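Local coordinates for carbohydrate binding protein, putative, cbp2D (Cellvibrio japonicus, PDB 7B21), which holds heme c in its X183 cytochrome domain and probably transfers electrons, in a system linked to the reduction of lytic polysaccharide monooxygenases, at residues V4-A7 with T8-A11; E28-A31 with S32-A36; S50-T53 with Q54-L58; Q68-E71 with G72-T75. All coordinates share one frame; numbering follows the deposited sequence. Where two conformers were deposited one is given.

Contact 1: V4-A7 with T8-A11; sequences VGDA and TRGA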
loop_
_atom_site.group_PDB
_atom_site.type_symbol
_atom_site.label_atom_id
_atom_site.label_comp_id
_atom_site.label_asym_id
_atom_site.label_seq_id
_atom_site.Cartn_x
_atom_site.Cartn_y
_atom_site.Cartn_z
ATOM N N VAL A 4 6.347 -12.144 7.748
ATOM C CA VAL A 4 6.756 -12.333 6.356
ATOM C C VAL A 4 5.611 -12.002 5.437
ATOM O O VAL A 4 4.540 -12.598 5.516
ATOM C CB VAL A 4 7.260 -13.733 6.093
ATOM C CG1 VAL A 4 7.634 -13.928 4.627
ATOM C CG2 VAL A 4 8.452 -14.063 6.977
ATOM N N GLY A 5 5.767 -10.951 4.624
ATOM C CA GLY A 5 4.643 -10.552 3.736
ATOM C C GLY A 5 4.460 -11.496 2.583
ATOM O O GLY A 5 5.450 -11.968 2.000
ATOM N N ASP A 6 3.228 -11.724 2.205
ATOM C CA ASP A 6 2.886 -12.567 1.049
ATOM C C ASP A 6 2.256 -11.683 -0.017
ATOM O O ASP A 6 1.159 -11.162 0.180
ATOM C CB ASP A 6 1.946 -13.674 1.472
ATOM C CG ASP A 6 1.672 -14.623 0.333
ATOM O OD1 ASP A 6 1.090 -14.257 -0.617
ATOM O OD2 ASP A 6 2.074 -15.733 0.437
ATOM N N ALA A 7 2.965 -11.503 -1.124
ATOM C CA ALA A 7 2.518 -10.600 -2.189
ATOM C C ALA A 7 1.215 -11.075 -2.836
ATOM O O ALA A 7 0.425 -10.235 -3.281
ATOM C CB ALA A 7 3.576 -10.482 -3.233
ATOM N N THR A 8 1.023 -12.368 -2.916
ATOM C CA THR A 8 -0.187 -12.901 -3.548
ATOM C C THR A 8 -1.400 -12.526 -2.693
ATOM O O THR A 8 -2.438 -12.025 -3.180
ATOM C CB THR A 8 -0.057 -14.416 -3.784
ATOM O OG1 THR A 8 1.083 -14.630 -4.598
ATOM C CG2 THR A 8 -1.293 -14.979 -4.408
ATOM N N ARG A 9 -1.309 -12.714 -1.381
ATOM C CA ARG A 9 -2.375 -12.253 -0.490
ATOM C C ARG A 9 -2.515 -10.726 -0.517
ATOM O O ARG A 9 -3.642 -10.190 -0.491
ATOM C CB ARG A 9 -2.161 -12.687 0.952
ATOM C CG ARG A 9 -2.226 -14.186 1.132
ATOM C CD ARG A 9 -2.376 -14.568 2.573
ATOM N NE ARG A 9 -1.399 -13.963 3.411
ATOM C CZ ARG A 9 -0.762 -14.554 4.379
ATOM N NH1 ARG A 9 -1.121 -15.764 4.751
ATOM N NH2 ARG A 9 0.246 -13.898 4.949
ATOM N N GLY A 10 -1.403 -10.031 -0.569
ATOM C CA GLY A 10 -1.466 -8.573 -0.656
ATOM C C GLY A 10 -2.191 -8.060 -1.871
ATOM O O GLY A 10 -2.838 -7.010 -1.792
ATOM N N ALA A 11 -2.130 -8.788 -2.983
ATOM C CA ALA A 11 -2.828 -8.399 -4.224
ATOM C C ALA A 11 -4.342 -8.393 -3.958
ATOM O O ALA A 11 -5.066 -7.562 -4.528
ATOM C CB ALA A 11 -2.480 -9.336 -5.350
#

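Contact 2: E28-A31 with S32-A36; sequences ERNA and SGTPA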
loop_
_atom_site.group_PDB
_atom_site.type_symbol
_atom_site.label_atom_id
_atom_site.label_comp_id
_atom_site.label_asym_id
_atom_site.label_seq_id
_atom_site.Cartn_x
_atom_site.Cartn_y
_atom_site.Cartn_z
ATOM N N GLU A 28 -0.964 3.894 -10.567
ATOM C CA GLU A 28 -0.887 4.752 -11.764
ATOM C C GLU A 28 -2.240 4.861 -12.456
ATOM O O GLU A 28 -2.611 5.955 -12.874
ATOM C CB GLU A 28 0.189 4.184 -12.696
ATOM C CG GLU A 28 0.399 4.929 -13.971
ATOM C CD GLU A 28 1.369 4.217 -14.917
ATOM O OE1 GLU A 28 1.327 2.965 -15.077
ATOM O OE2 GLU A 28 2.073 4.923 -15.573
ATOM N N ARG A 29 -2.914 3.728 -12.668
ATOM C CA ARG A 29 -4.134 3.686 -13.476
ATOM C C ARG A 29 -5.251 3.023 -12.678
ATOM O O ARG A 29 -4.995 2.129 -11.879
ATOM C CB ARG A 29 -3.903 2.913 -14.780
ATOM C CG ARG A 29 -3.770 1.409 -14.580
ATOM C CD ARG A 29 -3.251 0.699 -15.790
ATOM N NE ARG A 29 -1.883 0.992 -16.012
ATOM C CZ ARG A 29 -1.269 0.825 -17.171
ATOM N NH1 ARG A 29 -1.950 0.501 -18.271
ATOM N NH2 ARG A 29 0.034 1.040 -17.224
ATOM N N ASN A 30 -6.474 3.392 -13.002
ATOM C CA ASN A 30 -7.677 2.642 -12.595
ATOM C C ASN A 30 -7.999 1.538 -13.595
ATOM O O ASN A 30 -7.560 1.594 -14.753
ATOM C CB ASN A 30 -8.868 3.602 -12.514
ATOM C CG ASN A 30 -8.646 4.640 -11.470
ATOM O OD1 ASN A 30 -8.366 4.317 -10.317
ATOM N ND2 ASN A 30 -8.786 5.883 -11.835
ATOM N N ALA A 31 -8.835 0.593 -13.193
ATOM C CA ALA A 31 -9.350 -0.420 -14.103
ATOM C C ALA A 31 -10.024 0.225 -15.295
ATOM O O ALA A 31 -9.982 -0.335 -16.393
ATOM C CB ALA A 31 -10.278 -1.343 -13.383
ATOM N N SER A 32 -10.678 1.351 -15.107
ATOM C CA SER A 32 -11.383 2.069 -16.193
ATOM C C SER A 32 -10.437 2.695 -17.210
ATOM O O SER A 32 -10.919 3.153 -18.236
ATOM C CB SER A 32 -12.231 3.178 -15.607
ATOM O OG SER A 32 -11.336 4.184 -15.113
ATOM N N GLY A 33 -9.156 2.781 -16.887
ATOM C CA GLY A 33 -8.164 3.394 -17.768
ATOM C C GLY A 33 -7.859 4.825 -17.433
ATOM O O GLY A 33 -6.892 5.323 -17.980
ATOM N N THR A 34 -8.617 5.454 -16.556
ATOM C CA THR A 34 -8.256 6.809 -16.131
ATOM C C THR A 34 -7.074 6.752 -15.181
ATOM O O THR A 34 -6.826 5.733 -14.543
ATOM C CB THR A 34 -9.463 7.514 -15.532
ATOM O OG1 THR A 34 -9.860 6.737 -14.387
ATOM C CG2 THR A 34 -10.588 7.705 -16.506
ATOM N N PRO A 35 -6.364 7.872 -14.988
ATOM C CA PRO A 35 -5.275 7.882 -14.013
ATOM C C PRO A 35 -5.822 7.713 -12.587
ATOM O O PRO A 35 -6.916 8.164 -12.249
ATOM C CB PRO A 35 -4.641 9.254 -14.168
ATOM C CG PRO A 35 -5.242 9.856 -15.390
ATOM C CD PRO A 35 -6.474 9.117 -15.752
ATOM N N ALA A 36 -5.039 7.058 -11.754
ATOM C CA ALA A 36 -5.356 6.933 -10.326
ATOM C C ALA A 36 -5.610 8.314 -9.708
ATOM O O ALA A 36 -4.914 9.276 -10.026
ATOM C CB ALA A 36 -4.227 6.224 -9.610
#

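Contact 3: S50-T53 with Q54-L58; sequences SRDT and QDRAL. With HEC (heme c), chain B; EDO (1,2-ethanediol), chain E.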
loop_
_atom_site.group_PDB
_atom_site.type_symbol
_atom_site.label_atom_id
_atom_site.label_comp_id
_atom_site.label_asym_id
_atom_site.label_seq_id
_atom_site.Cartn_x
_atom_site.Cartn_y
_atom_site.Cartn_z
ATOM N N SER A 50 2.895 12.964 4.887
ATOM C CA SER A 50 2.985 14.428 5.110
ATOM C C SER A 50 2.730 14.815 6.564
ATOM O O SER A 50 3.201 15.866 6.968
ATOM C CB SER A 50 2.067 15.164 4.197
ATOM O OG SER A 50 0.711 14.878 4.454
ATOM N N ARG A 51 2.022 14.017 7.337
ATOM C CA ARG A 51 1.718 14.324 8.746
ATOM C C ARG A 51 2.634 13.574 9.702
ATOM O O ARG A 51 2.473 13.723 10.919
ATOM C CB ARG A 51 0.267 13.985 9.067
ATOM C CG ARG A 51 -0.783 14.792 8.307
ATOM C CD ARG A 51 -2.213 14.299 8.686
ATOM N NE ARG A 51 -2.470 14.107 10.135
ATOM C CZ ARG A 51 -3.363 13.285 10.723
ATOM N NH1 ARG A 51 -4.243 12.571 10.034
ATOM N NH2 ARG A 51 -3.434 13.260 12.045
ATOM N N ASP A 52 3.549 12.766 9.201
ATOM C CA ASP A 52 4.451 12.000 10.068
ATOM C C ASP A 52 5.692 12.832 10.390
ATOM O O ASP A 52 5.995 13.788 9.725
ATOM C CB ASP A 52 4.795 10.663 9.440
ATOM C CG ASP A 52 5.122 9.538 10.411
ATOM O OD1 ASP A 52 5.438 9.794 11.575
ATOM O OD2 ASP A 52 5.036 8.370 9.960
ATOM N N THR A 53 6.374 12.363 11.400
ATOM C CA THR A 53 7.569 12.951 11.985
ATOM C C THR A 53 8.805 12.169 11.595
ATOM O O THR A 53 9.905 12.634 11.952
ATOM C CB THR A 53 7.487 12.994 13.515
ATOM O OG1 THR A 53 7.269 11.654 13.968
ATOM C CG2 THR A 53 6.354 13.879 13.979
ATOM N N GLN A 54 8.663 11.026 10.938
ATOM C CA GLN A 54 9.866 10.292 10.526
ATOM C C GLN A 54 9.501 9.348 9.386
ATOM O O GLN A 54 8.335 9.098 9.083
ATOM C CB GLN A 54 10.550 9.572 11.664
ATOM C CG GLN A 54 9.701 8.409 12.038
ATOM C CD GLN A 54 10.385 7.487 13.012
ATOM O OE1 GLN A 54 10.422 7.747 14.211
ATOM N NE2 GLN A 54 10.925 6.391 12.496
ATOM N N ASP A 55 10.546 8.858 8.778
ATOM C CA ASP A 55 10.470 7.891 7.685
ATOM C C ASP A 55 10.042 6.543 8.274
ATOM O O ASP A 55 10.433 6.180 9.375
ATOM C CB ASP A 55 11.834 7.744 7.055
ATOM C CG ASP A 55 12.331 8.969 6.327
ATOM O OD1 ASP A 55 11.496 9.838 5.978
ATOM O OD2 ASP A 55 13.528 9.003 6.053
ATOM N N ARG A 56 9.274 5.787 7.487
ATOM C CA ARG A 56 8.787 4.479 7.939
ATOM C C ARG A 56 9.056 3.444 6.849
ATOM O O ARG A 56 8.982 3.715 5.643
ATOM C CB ARG A 56 7.270 4.527 8.166
ATOM C CG ARG A 56 6.781 5.621 9.108
ATOM C CD ARG A 56 7.121 5.363 10.519
ATOM N NE ARG A 56 6.666 6.483 11.327
ATOM C CZ ARG A 56 6.915 6.593 12.603
ATOM N NH1 ARG A 56 7.551 5.613 13.238
ATOM N NH2 ARG A 56 6.494 7.668 13.249
ATOM N N ALA A 57 9.243 2.226 7.290
ATOM C CA ALA A 57 9.152 1.077 6.395
ATOM C C ALA A 57 7.764 1.100 5.762
ATOM O O ALA A 57 6.769 1.488 6.390
ATOM C CB ALA A 57 9.352 -0.218 7.141
ATOM N N LEU A 58 7.671 0.619 4.520
ATOM C CA LEU A 58 6.388 0.651 3.807
ATOM C C LEU A 58 5.272 -0.014 4.637
ATOM O O LEU A 58 4.179 0.534 4.752
ATOM C CB LEU A 58 6.582 0.038 2.421
ATOM C CG LEU A 58 5.320 -0.124 1.576
ATOM C CD1 LEU A 58 4.540 1.169 1.447
ATOM C CD2 LEU A 58 5.704 -0.611 0.197
HETATM FE FE HEC B . -2.912 5.553 0.379
HETATM C CHA HEC B . -0.320 7.748 0.224
HETATM C CHB HEC B . -0.734 2.965 0.475
HETATM C CHC HEC B . -5.517 3.416 0.796
HETATM C CHD HEC B . -5.089 8.118 -0.059
HETATM N NA HEC B . -0.948 5.393 0.345
HETATM C C1A HEC B . -0.015 6.402 0.182
HETATM C C2A HEC B . 1.294 5.863 0.005
HETATM C C3A HEC B . 1.190 4.532 0.118
HETATM C C4A HEC B . -0.216 4.232 0.311
HETATM C CMA HEC B . 2.278 3.504 0.109
HETATM C CAA HEC B . 2.556 6.658 -0.249
HETATM C CBA HEC B . 2.771 6.869 -1.766
HETATM C CGA HEC B . 4.040 7.521 -2.166
HETATM O O1A HEC B . 4.886 7.828 -1.315
HETATM O O2A HEC B . 4.220 7.686 -3.420
HETATM N NB HEC B . -3.090 3.567 0.622
HETATM C C1B HEC B . -2.071 2.653 0.633
HETATM C C2B HEC B . -2.584 1.339 0.856
HETATM C C3B HEC B . -3.935 1.448 1.012
HETATM C C4B HEC B . -4.239 2.879 0.802
HETATM C CMB HEC B . -1.782 0.081 0.923
HETATM C CAB HEC B . -4.927 0.394 1.345
HETATM C CBB HEC B . -4.673 -0.303 2.654
HETATM N NC HEC B . -4.890 5.718 0.375
HETATM C C1C HEC B . -5.817 4.733 0.514
HETATM C C2C HEC B . -7.143 5.225 0.314
HETATM C C3C HEC B . -7.027 6.544 -0.019
HETATM C C4C HEC B . -5.635 6.866 0.062
HETATM C CMC HEC B . -8.382 4.370 0.350
HETATM C CAC HEC B . -8.091 7.500 -0.456
HETATM C CBC HEC B . -9.255 7.671 0.426
HETATM N ND HEC B . -2.740 7.539 0.212
HETATM C C1D HEC B . -3.750 8.440 0.079
HETATM C C2D HEC B . -3.229 9.798 0.133
HETATM C C3D HEC B . -1.903 9.709 0.276
HETATM C C4D HEC B . -1.581 8.276 0.270
HETATM C CMD HEC B . -4.064 11.040 0.033
HETATM C CAD HEC B . -0.926 10.803 0.548
HETATM C CBD HEC B . -0.691 10.887 2.111
HETATM C CGD HEC B . 0.132 12.061 2.542
HETATM O O1D HEC B . 1.379 11.937 2.654
HETATM O O2D HEC B . -0.475 13.149 2.776
HETATM C C1 EDO E . 14.272 12.027 5.089
HETATM O O1 EDO E . 15.142 11.248 5.864
HETATM C C2 EDO E . 13.400 12.898 5.919
HETATM O O2 EDO E . 12.612 12.247 6.896
#

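Contact 4: Q68-E71 with G72-T75; sequences QGNE and GSCT. With NA (sodium ion), chain C; HEC (heme c), chain B.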
loop_
_atom_site.group_PDB
_atom_site.type_symbol
_atom_site.label_atom_id
_atom_site.label_comp_id
_atom_site.label_asym_id
_atom_site.label_seq_id
_atom_site.Cartn_x
_atom_site.Cartn_y
_atom_site.Cartn_z
ATOM N N GLN A 68 -6.506 5.705 4.141
ATOM C CA GLN A 68 -6.721 7.014 4.752
ATOM C C GLN A 68 -8.222 7.168 5.001
ATOM O O GLN A 68 -9.039 6.984 4.115
ATOM C CB GLN A 68 -6.070 8.062 3.852
ATOM C CG GLN A 68 -6.066 9.429 4.502
ATOM C CD GLN A 68 -4.928 10.323 4.074
ATOM O OE1 GLN A 68 -3.728 10.043 4.256
ATOM N NE2 GLN A 68 -5.301 11.495 3.560
ATOM N N GLY A 69 -8.550 7.471 6.241
ATOM C CA GLY A 69 -9.921 7.553 6.734
ATOM C C GLY A 69 -10.355 6.344 7.553
ATOM O O GLY A 69 -11.390 6.408 8.204
ATOM N N ASN A 70 -9.613 5.249 7.475
ATOM C CA ASN A 70 -9.938 4.039 8.259
ATOM C C ASN A 70 -8.658 3.263 8.528
ATOM O O ASN A 70 -8.545 2.074 8.181
ATOM C CB ASN A 70 -11.009 3.223 7.540
ATOM C CG ASN A 70 -11.575 2.128 8.415
ATOM O OD1 ASN A 70 -11.505 2.197 9.657
ATOM N ND2 ASN A 70 -12.178 1.154 7.807
ATOM N N GLU A 71 -7.724 3.962 9.122
ATOM C CA GLU A 71 -6.332 3.495 9.180
ATOM C C GLU A 71 -6.163 2.174 9.962
ATOM O O GLU A 71 -5.264 1.417 9.682
ATOM C CB GLU A 71 -5.474 4.602 9.764
ATOM C CG GLU A 71 -5.371 5.852 8.916
ATOM C CD GLU A 71 -6.524 6.837 8.963
ATOM O OE1 GLU A 71 -7.478 6.629 9.738
ATOM O OE2 GLU A 71 -6.462 7.849 8.211
ATOM N N GLY A 72 -6.989 1.958 10.973
ATOM C CA GLY A 72 -6.898 0.760 11.789
ATOM C C GLY A 72 -7.328 -0.494 11.092
ATOM O O GLY A 72 -7.086 -1.573 11.648
ATOM N N SER A 73 -7.890 -0.397 9.890
ATOM C CA SER A 73 -8.434 -1.589 9.206
ATOM C C SER A 73 -7.316 -2.443 8.597
ATOM O O SER A 73 -7.577 -3.597 8.389
ATOM C CB SER A 73 -9.543 -1.247 8.249
ATOM O OG SER A 73 -9.084 -0.432 7.185
ATOM N N CYS A 74 -6.116 -1.913 8.368
ATOM C CA CYS A 74 -5.000 -2.691 7.788
ATOM C C CYS A 74 -3.762 -2.419 8.607
ATOM O O CYS A 74 -3.210 -1.308 8.516
ATOM C CB CYS A 74 -4.779 -2.372 6.327
ATOM S SG CYS A 74 -3.477 -3.367 5.543
ATOM N N THR A 75 -3.361 -3.411 9.402
ATOM C CA THR A 75 -2.166 -3.352 10.250
ATOM C C THR A 75 -1.517 -4.734 10.158
ATOM O O THR A 75 -2.038 -5.623 9.489
ATOM C CB THR A 75 -2.511 -2.975 11.688
ATOM O OG1 THR A 75 -3.309 -4.021 12.245
ATOM C CG2 THR A 75 -3.243 -1.659 11.812
HETATM NA NA NA C . -3.383 0.992 8.496
HETATM FE FE HEC B . -2.912 5.553 0.379
HETATM C CHA HEC B . -0.320 7.748 0.224
HETATM C CHB HEC B . -0.734 2.965 0.475
HETATM C CHC HEC B . -5.517 3.416 0.796
HETATM C CHD HEC B . -5.089 8.118 -0.059
HETATM N NA HEC B . -0.948 5.393 0.345
HETATM C C1A HEC B . -0.015 6.402 0.182
HETATM C C2A HEC B . 1.294 5.863 0.005
HETATM C C3A HEC B . 1.190 4.532 0.118
HETATM C C4A HEC B . -0.216 4.232 0.311
HETATM C CMA HEC B . 2.278 3.504 0.109
HETATM C CAA HEC B . 2.556 6.658 -0.249
HETATM C CBA HEC B . 2.771 6.869 -1.766
HETATM C CGA HEC B . 4.040 7.521 -2.166
HETATM O O1A HEC B . 4.886 7.828 -1.315
HETATM O O2A HEC B . 4.220 7.686 -3.420
HETATM N NB HEC B . -3.090 3.567 0.622
HETATM C C1B HEC B . -2.071 2.653 0.633
HETATM C C2B HEC B . -2.584 1.339 0.856
HETATM C C3B HEC B . -3.935 1.448 1.012
HETATM C C4B HEC B . -4.239 2.879 0.802
HETATM C CMB HEC B . -1.782 0.081 0.923
HETATM C CAB HEC B . -4.927 0.394 1.345
HETATM C CBB HEC B . -4.673 -0.303 2.654
HETATM N NC HEC B . -4.890 5.718 0.375
HETATM C C1C HEC B . -5.817 4.733 0.514
HETATM C C2C HEC B . -7.143 5.225 0.314
HETATM C C3C HEC B . -7.027 6.544 -0.019
HETATM C C4C HEC B . -5.635 6.866 0.062
HETATM C CMC HEC B . -8.382 4.370 0.350
HETATM C CAC HEC B . -8.091 7.500 -0.456
HETATM C CBC HEC B . -9.255 7.671 0.426
HETATM N ND HEC B . -2.740 7.539 0.212
HETATM C C1D HEC B . -3.750 8.440 0.079
HETATM C C2D HEC B . -3.229 9.798 0.133
HETATM C C3D HEC B . -1.903 9.709 0.276
HETATM C C4D HEC B . -1.581 8.276 0.270
HETATM C CMD HEC B . -4.064 11.040 0.033
HETATM C CAD HEC B . -0.926 10.803 0.548
HETATM C CBD HEC B . -0.691 10.887 2.111
HETATM C CGD HEC B . 0.132 12.061 2.542
HETATM O O1D HEC B . 1.379 11.937 2.654
HETATM O O2D HEC B . -0.475 13.149 2.776
#

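Contact 1: V4-A7 with T8-A11
Asp6 reaches forward over the first turn of helix 7-16 and caps it through Arg9. Its CB rests obliquely near the Arg9 guanidinium, 3.9 Å from Arg9 NE. With Asp6 CG anti to the backbone N (chi1 -175°), the side chain turns toward the start of the helix, and CG comes within 4.0 Å of Arg9 CG. At the tip, Asp6 OD1 accepts the backbone N-H of Arg9 at 3.0 Å, an N-cap bond that is nearly straight at 168°. The amide approaches on the anti side of the oxygen, 27° out of the carboxylate plane. The same OD1 packs 3.4 Å from Thr8 CB. Gly10 N donates to the carbonyl of the cap residue, Asp6 O, at 2.9 Å, and the next helical bond runs from Ala11 N to Ala7 O at 3.0 Å. Although Asp6 and Arg9 carry opposite charges, their side chains cross at about a right angle, and Asp6 OD1 stays 4.7 Å from Arg9 NE. That nitrogen instead makes a salt bridge with Asp81, whose other oxygen takes the backbone N-H of Asp6, a pairing that ties the cap to helix 76-86. Along the same helix, Ala7 packs on Ala84 and Ala11 on Phe85, bringing the N-terminal and C-terminal helices of the domain together.

Contact 2: E28-A31 with S32-A36
Asn30 and Thr34 meet because Asn30 CG lies anti to its carbonyl carbon (chi1 -63°) while Thr34 OG1 sits between its own backbone N and carbonyl carbon (chi1 61°), bringing the side-chain amide nitrogen of Asn30 to the Thr34 hydroxyl across a tight hairpin. The hairpin is built on a type I turn from Asn30 to Gly33 followed by a G1 beta bulge. It projects at the surface from the loop after helix 19-23, the Ala36 side chain about 5 Å from that of His23, an axial ligand of the heme iron. Asn30 ND2 donates to Thr34 OG1 at 2.9 Å, with the oxygen close to the plane of the amide, so the bond fixes how the Asn30 group is rotated. Beneath it, Asn30 N meets Thr34 O at 2.8 Å in an almost perfectly straight bond, and the turn itself closes through Gly33 N to Asn30 O at 2.9 Å. Gly33 has a positive phi of 97°, as expected for the first residue of the bulge. Inside the bend, Ser32 OG packs 3.6 Å from Asn30 CB and also accepts a weak bond from Thr34 N. At the open end of the hairpin, Arg29 and Pro35 form a single non-hydrogen-bonded bridge, flanked by the bond from Ala36 N to Glu28 O. On the outer side, Arg29 is held by its neighbours, with NE in a salt bridge to Asp26 and NH2 in another to Glu28. Two CA-H...O contacts line the bridge, Pro35 CA to Glu28 O and Arg29 CA to Thr34 O, each 3.5 Å.

Contact 3: S50-T53 with Q54-L58
Asp52 and Arg56 join in a side-on, two-nitrogen salt bridge inside the long loop that leads into helix 58-65 of this His/Met cytochrome c domain. The two side chains cross at about a right angle, yet their flat ends lie nearly coplanar, 25° apart. Arg56 NE donates to Asp52 OD2 at 2.8 Å and Arg56 NH2 to Asp52 OD1 at 2.9 Å, both oxygens staying close to the guanidinium plane. OD1 uses its syn lone pair for NH2; on its anti side it takes a second donor, Thr53 N, at 2.7 Å. OD2 has a further partner in Trp65 NE1, which links the pair to helix 58-65, so both oxygens of this buried carboxylate are gripped twice. A bend in the Arg56 chain at chi2 (-72°) folds the guanidinium back toward the preceding residues. There Gln54 CG covers one face, 3.4 Å above the plane and over its centre, while Met64 packs against the Arg56 side chain. Gln54 then runs on in extended form until its NE2 donates to Asp55 O. Both segments touch the cofactor: Leu58, first residue of helix 58-65, brings CD1 to 3.5 Å from heme CMA. In 50-53, one heme propionate is clasped by both nitrogen and hydroxyl of Ser50, N reaching O1D at 2.9 Å and OG reaching O2D at 2.7 Å.

Contact 4: Q68-E71 with G72-T75
The flat peptide carbonyl of Asn70 is met from above its plane by the backbone N of Ser73 and, in one of two conformers, almost head-on by the Ser73 hydroxyl. In that conformer Ser73 OG donates to Asn70 O at 2.8 Å, nearly in line with the C=O bond, and the Asn70 carboxamide lies alongside, its ND2 3.6 Å from Ser73 CB. Ser73 N donates to Asn70 O at 3.1 Å from 40° out of the plane, closing a turn through Glu71 and Gly72. The Glu71 carboxylate, another flat group, folds back through a bend at chi2 (80°) and receives Gly69 N on its face: the bond from Gly69 N to Glu71 OE2 is 2.9 Å long and 64° out of plane. With its backbone curled in this way, the loop presents two carbonyls to one sodium ion, Glu71 O and Cys74 O, each 2.3 Å from the metal. The carbonyls of Ile62, Ser63 and Met66 complete the protein ligands, and Cys74 is also fastened to Cys78 by a disulfide. Met66 is also an axial ligand of the heme iron, so this sodium site of five backbone carbonyls is shared between helix 58-65 and the methionine-ligand loop of a cytochrome c.

In the fold
The four contacts follow one another along the chain without touching. Contacts 1, 2 and 4 are at the surface, whereas contact 3 is partly buried around its aspartate. Contact 1 lies at the start of helix 7-16 and rests on capping; contact 2 is a hairpin held mainly by backbone bonds, the farthest of the four from the chain centre. Contacts 3 and 4, centres about 15 Å apart, both touch the heme and flank helix 58-65, but contact 3 depends on opposite charges and contact 4 on carbonyl oxygens around a metal. Contact 1 lies across the chain centre from contact 3, while helix 76-86 links contact 1 to the disulfide of contact 4.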